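Local atomic coordinates of flavodoxin (Methanosarcina acetivorans C2A, PDB entry 5WID), a protein that binds flavin mononucleotide and probably serves as an electron carrier, as flavodoxins generally do. Residues P114-L119 with K131-D136; A48-V53 with I135-K140. One frame throughout, in Å; residues are numbered along the deposited sequence.

Contact 1 (P114-L119 with K131-D136); sequences PVLRIL and KRLGID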
loop_
_atom_site.group_PDB
_atom_site.type_symbol
_atom_site.label_atom_id
_atom_site.label_comp_id
_atom_site.label_asym_id
_atom_site.label_seq_id
_atom_site.Cartn_x
_atom_site.Cartn_y
_atom_site.Cartn_z
ATOM N N PRO A 114 10.743 -3.390 1.465
ATOM C CA PRO A 114 10.167 -4.727 1.311
ATOM C C PRO A 114 8.697 -4.700 0.922
ATOM O O PRO A 114 7.963 -3.817 1.376
ATOM C CB PRO A 114 10.312 -5.321 2.712
ATOM C CG PRO A 114 10.097 -4.132 3.605
ATOM C CD PRO A 114 10.753 -2.962 2.878
ATOM N N VAL A 115 8.286 -5.657 0.092
ATOM C CA VAL A 115 6.879 -6.041 0.034
ATOM C C VAL A 115 6.546 -6.693 1.368
ATOM O O VAL A 115 7.205 -7.655 1.778
ATOM C CB VAL A 115 6.633 -6.991 -1.146
ATOM C CG1 VAL A 115 5.210 -7.577 -1.121
ATOM C CG2 VAL A 115 6.922 -6.277 -2.468
ATOM N N LEU A 116 5.549 -6.157 2.076
ATOM C CA LEU A 116 5.364 -6.459 3.494
ATOM C C LEU A 116 4.064 -7.222 3.720
ATOM O O LEU A 116 2.982 -6.657 3.575
ATOM C CB LEU A 116 5.370 -5.170 4.320
ATOM C CG LEU A 116 5.217 -5.357 5.835
ATOM C CD1 LEU A 116 6.299 -6.281 6.409
ATOM C CD2 LEU A 116 5.242 -3.993 6.533
ATOM N N ARG A 117 4.159 -8.489 4.117
ATOM C CA ARG A 117 2.973 -9.235 4.514
ATOM C C ARG A 117 3.132 -9.705 5.955
ATOM O O ARG A 117 4.242 -9.984 6.418
ATOM C CB ARG A 117 2.703 -10.423 3.573
ATOM C CG ARG A 117 3.832 -11.391 3.482
ATOM C CD ARG A 117 3.528 -12.532 2.505
ATOM N NE ARG A 117 4.651 -13.459 2.470
ATOM C CZ ARG A 117 4.829 -14.382 1.538
ATOM N NH1 ARG A 117 3.944 -14.518 0.547
ATOM N NH2 ARG A 117 5.895 -15.169 1.594
ATOM N N ILE A 118 2.015 -9.765 6.674
ATOM C CA ILE A 118 2.010 -10.059 8.105
ATOM C C ILE A 118 0.897 -11.052 8.404
ATOM O O ILE A 118 -0.261 -10.808 8.057
ATOM C CB ILE A 118 1.801 -8.784 8.944
ATOM C CG1 ILE A 118 2.973 -7.813 8.751
ATOM C CG2 ILE A 118 1.677 -9.141 10.436
ATOM C CD1 ILE A 118 4.224 -8.264 9.457
ATOM N N LEU A 119 1.236 -12.138 9.099
ATOM C CA LEU A 119 0.241 -13.142 9.463
ATOM C C LEU A 119 -0.754 -12.616 10.495
ATOM O O LEU A 119 -0.365 -12.046 11.518
ATOM C CB LEU A 119 0.941 -14.388 10.016
ATOM C CG LEU A 119 1.531 -15.341 8.989
ATOM C CD1 LEU A 119 2.566 -16.222 9.669
ATOM C CD2 LEU A 119 0.420 -16.185 8.369
ATOM N N LYS A 131 5.430 0.746 10.391
ATOM C CA LYS A 131 5.938 2.109 10.540
ATOM C C LYS A 131 7.261 2.302 9.802
ATOM O O LYS A 131 7.482 3.347 9.174
ATOM C CB LYS A 131 6.094 2.449 12.024
ATOM C CG LYS A 131 6.461 3.912 12.260
ATOM C CD LYS A 131 6.515 4.260 13.744
ATOM C CE LYS A 131 6.948 5.712 13.936
ATOM N NZ LYS A 131 7.013 6.057 15.382
ATOM N N ARG A 132 8.156 1.315 9.883
ATOM C CA ARG A 132 9.439 1.389 9.182
ATOM C C ARG A 132 9.243 1.452 7.669
ATOM O O ARG A 132 9.932 2.211 6.985
ATOM C CB ARG A 132 10.304 0.187 9.583
ATOM C CG ARG A 132 11.644 -0.030 8.852
ATOM C CD ARG A 132 12.337 1.238 8.396
ATOM N NE ARG A 132 12.887 1.989 9.496
ATOM C CZ ARG A 132 13.627 3.080 9.346
ATOM N NH1 ARG A 132 13.863 3.585 8.144
ATOM N NH2 ARG A 132 14.092 3.688 10.412
ATOM N N LEU A 133 8.314 0.663 7.120
ATOM C CA LEU A 133 8.026 0.792 5.692
ATOM C C LEU A 133 7.580 2.212 5.355
ATOM O O LEU A 133 8.001 2.777 4.339
ATOM C CB LEU A 133 6.970 -0.239 5.256
ATOM C CG LEU A 133 6.500 -0.101 3.800
ATOM C CD1 LEU A 133 7.660 -0.264 2.802
ATOM C CD2 LEU A 133 5.399 -1.123 3.506
ATOM N N GLY A 134 6.767 2.826 6.222
ATOM C CA GLY A 134 6.328 4.191 5.974
ATOM C C GLY A 134 7.466 5.194 6.055
ATOM O O GLY A 134 7.564 6.099 5.219
ATOM N N ILE A 135 8.352 5.039 7.045
ATOM C CA ILE A 135 9.546 5.887 7.105
ATOM C C ILE A 135 10.334 5.763 5.810
ATOM O O ILE A 135 10.755 6.769 5.220
ATOM C CB ILE A 135 10.421 5.522 8.322
ATOM C CG1 ILE A 135 9.721 5.913 9.630
ATOM C CG2 ILE A 135 11.797 6.201 8.219
ATOM C CD1 ILE A 135 10.353 5.275 10.882
ATOM N N ASP A 136 10.537 4.523 5.343
ATOM C CA ASP A 136 11.292 4.312 4.110
ATOM C C ASP A 136 10.609 4.979 2.922
ATOM O O ASP A 136 11.279 5.555 2.057
ATOM C CB ASP A 136 11.479 2.816 3.829
ATOM C CG ASP A 136 12.399 2.118 4.827
ATOM O OD1 ASP A 136 13.135 2.796 5.585
ATOM O OD2 ASP A 136 12.382 0.864 4.840
#
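Leu-133 sets its two methyl groups against the middle of the 110-119 strand region, one against the carbonyl and ring atom CD of Pro-114 and the other alongside Leu-116. Its CD1 lies 3.8 Å from the carbonyl O of Pro-114 and 4.1 Å from ring atom CD of the same residue, which follows a cis peptide bond. The second branch, CD2, comes 4.1 Å from CB of Leu-116 and nearly as close to that residue's own CD2. With CG anti to the backbone N (chi1 175°), the Leu-133 fork reaches out from its helix to Pro-114 and Leu-116, running antiparallel to the side chains it meets. This is the last strand-helix pair of the flavodoxin-like fold: the edge strand, parallel to its neighbour 83-90, is followed by helix 124-143, which turns back over it. With an alanine here both methyls are removed, and a gap would probably open beside Pro-114 and Leu-116. Leu-133 also touches Ile-21 of helix 13-27, and Leu-116 rests on Cys-130. On the same helix, one turn apart, Arg-132 and Asp-136 form a salt bridge, NH1 to OD1 at 2.8 Å, with the carboxylate oxygen in the guanidinium plane.

Contact 2 (A48-V53 with I135-K140); sequences AEAIAV and IDIAEK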
loop_
_atom_site.group_PDB
_atom_site.type_symbol
_atom_site.label_atom_id
_atom_site.label_comp_id
_atom_site.label_asym_id
_atom_site.label_seq_id
_atom_site.Cartn_x
_atom_site.Cartn_y
_atom_site.Cartn_z
ATOM N N ALA A 48 -0.351 12.078 -5.826
ATOM C CA ALA A 48 0.637 11.495 -4.920
ATOM C C ALA A 48 1.949 11.159 -5.624
ATOM O O ALA A 48 1.955 10.698 -6.769
ATOM C CB ALA A 48 0.064 10.232 -4.276
ATOM N N GLU A 49 3.070 11.385 -4.919
ATOM C CA GLU A 49 4.381 10.942 -5.393
ATOM C C GLU A 49 4.632 9.468 -5.095
ATOM O O GLU A 49 5.431 8.829 -5.791
ATOM C CB GLU A 49 5.502 11.770 -4.750
ATOM C CG GLU A 49 5.877 13.039 -5.521
ATOM C CD GLU A 49 4.905 14.160 -5.263
ATOM O OE1 GLU A 49 4.224 14.131 -4.212
ATOM O OE2 GLU A 49 4.818 15.079 -6.102
ATOM N N ALA A 50 3.973 8.915 -4.074
ATOM C CA ALA A 50 4.136 7.518 -3.694
ATOM C C ALA A 50 2.764 6.946 -3.378
ATOM O O ALA A 50 1.940 7.609 -2.741
ATOM C CB ALA A 50 5.057 7.354 -2.470
ATOM N N ILE A 51 2.523 5.719 -3.830
ATOM C CA ILE A 51 1.248 5.041 -3.624
ATOM C C ILE A 51 1.547 3.663 -3.058
ATOM O O ILE A 51 2.160 2.831 -3.743
ATOM C CB ILE A 51 0.437 4.921 -4.926
ATOM C CG1 ILE A 51 0.148 6.311 -5.499
ATOM C CG2 ILE A 51 -0.865 4.145 -4.670
ATOM C CD1 ILE A 51 -0.348 6.294 -6.965
ATOM N N ALA A 52 1.109 3.417 -1.821
ATOM C CA ALA A 52 1.204 2.102 -1.197
ATOM C C ALA A 52 -0.175 1.458 -1.256
ATOM O O ALA A 52 -1.183 2.124 -1.001
ATOM C CB ALA A 52 1.687 2.214 0.258
ATOM N N VAL A 53 -0.229 0.182 -1.644
ATOM C CA VAL A 53 -1.505 -0.510 -1.818
ATOM C C VAL A 53 -1.478 -1.807 -1.018
ATOM O O VAL A 53 -0.522 -2.582 -1.129
ATOM C CB VAL A 53 -1.797 -0.799 -3.300
ATOM C CG1 VAL A 53 -3.094 -1.599 -3.453
ATOM C CG2 VAL A 53 -1.900 0.522 -4.096
ATOM N N ILE A 135 8.352 5.039 7.045
ATOM C CA ILE A 135 9.546 5.887 7.105
ATOM C C ILE A 135 10.334 5.763 5.810
ATOM O O ILE A 135 10.755 6.769 5.220
ATOM C CB ILE A 135 10.421 5.522 8.322
ATOM C CG1 ILE A 135 9.721 5.913 9.630
ATOM C CG2 ILE A 135 11.797 6.201 8.219
ATOM C CD1 ILE A 135 10.353 5.275 10.882
ATOM N N ASP A 136 10.537 4.523 5.343
ATOM C CA ASP A 136 11.292 4.312 4.110
ATOM C C ASP A 136 10.609 4.979 2.922
ATOM O O ASP A 136 11.279 5.555 2.057
ATOM C CB ASP A 136 11.479 2.816 3.829
ATOM C CG ASP A 136 12.399 2.118 4.827
ATOM O OD1 ASP A 136 13.135 2.796 5.585
ATOM O OD2 ASP A 136 12.382 0.864 4.840
ATOM N N ILE A 137 9.279 4.885 2.843
ATOM C CA ILE A 137 8.550 5.545 1.758
ATOM C C ILE A 137 8.783 7.050 1.802
ATOM O O ILE A 137 9.060 7.687 0.778
ATOM C CB ILE A 137 7.049 5.215 1.830
ATOM C CG1 ILE A 137 6.788 3.740 1.504
ATOM C CG2 ILE A 137 6.271 6.101 0.850
ATOM C CD1 ILE A 137 5.339 3.313 1.836
ATOM N N ALA A 138 8.667 7.642 2.990
ATOM C CA ALA A 138 8.881 9.080 3.115
ATOM C C ALA A 138 10.291 9.471 2.687
ATOM O O ALA A 138 10.482 10.477 1.991
ATOM C CB ALA A 138 8.610 9.521 4.555
ATOM N N GLU A 139 11.294 8.683 3.076
ATOM C CA GLU A 139 12.668 9.022 2.709
ATOM C C GLU A 139 12.878 8.917 1.206
ATOM O O GLU A 139 13.601 9.729 0.614
ATOM C CB GLU A 139 13.643 8.118 3.460
ATOM C CG GLU A 139 13.756 8.461 4.945
ATOM C CD GLU A 139 14.168 9.911 5.168
ATOM O OE1 GLU A 139 15.020 10.419 4.405
ATOM O OE2 GLU A 139 13.630 10.550 6.092
ATOM N N LYS A 140 12.246 7.928 0.575
ATOM C CA LYS A 140 12.316 7.800 -0.877
ATOM C C LYS A 140 11.665 8.993 -1.564
ATOM O O LYS A 140 12.208 9.534 -2.536
ATOM C CB LYS A 140 11.647 6.491 -1.308
ATOM C CG LYS A 140 11.884 6.100 -2.755
ATOM C CD LYS A 140 13.320 5.675 -2.994
ATOM C CE LYS A 140 13.563 4.262 -2.489
ATOM N NZ LYS A 140 14.929 3.779 -2.846
#
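Ile-137 faces Ala-50 and Ala-52 with two different methyl groups, and the pairing is one to one. Its branch methyl CG2 sits 3.8 Å from CB of Ala-50, while CD1, at the tip of the longer arm, reaches to 4.1 Å from CB of Ala-52. The crossed pairings are much longer: CD1 of Ile-137 is 5.9 Å from CB of Ala-50. Torsions explain this division of labour. CG2 stands anti to the backbone N, and CG1 anti to the carbonyl carbon (chi1 -68°); a nearly extended second torsion (chi2 169°) then carries CD1 onward, so that the line from CG2 to CD1 runs within about 15° of the line joining the two alanine methyls. The isoleucine therefore lies along the strand and not across it. Alternation in the strand does the rest: Ala-50 and Ala-52 both point toward the helix, whereas Ile-51 between them points away, to the other side of the sheet. CA of Ala-50 and CA of Ile-137 are 7.3 Å apart, and the small alanines leave the space between to the isoleucine side chain. The contact is purely apolar and buried, an instance of helix-on-sheet packing in the doubly wound flavodoxin-like fold. Strand 50-58 lies inside the sheet, with Ala-50 and Ala-52 hydrogen-bonded through their backbones to Ile-4 of strand 2-8 and Ile-51 to Ile-83 and Ala-85 of strand 83-90. Ile-137 also touches Ala-85, Met-112 of strand 110-119, and Ile-21 and Ile-25 of helix 13-27, which packs beside helix 124-143 on this face of the sheet.

From the N terminus, the chain first meets 48-53, at the start of an inner strand, and waits 81 residues for its partner on helix 124-143. Within that long excursion lies 114-119 on the edge strand, whose contact 1 closes a short connection, with 11 residues, mostly helical, between the segments. The touching residues of contact 1 are thus nested inside those of contact 2, although the segments overlap at Ile-135 and Asp-136. Leu-133 and Ile-137, one helical turn apart, serve the two contacts and both touch Ile-21. In this way the final helix is bound locally to the strand just before it and, over long range, to the sheet interior.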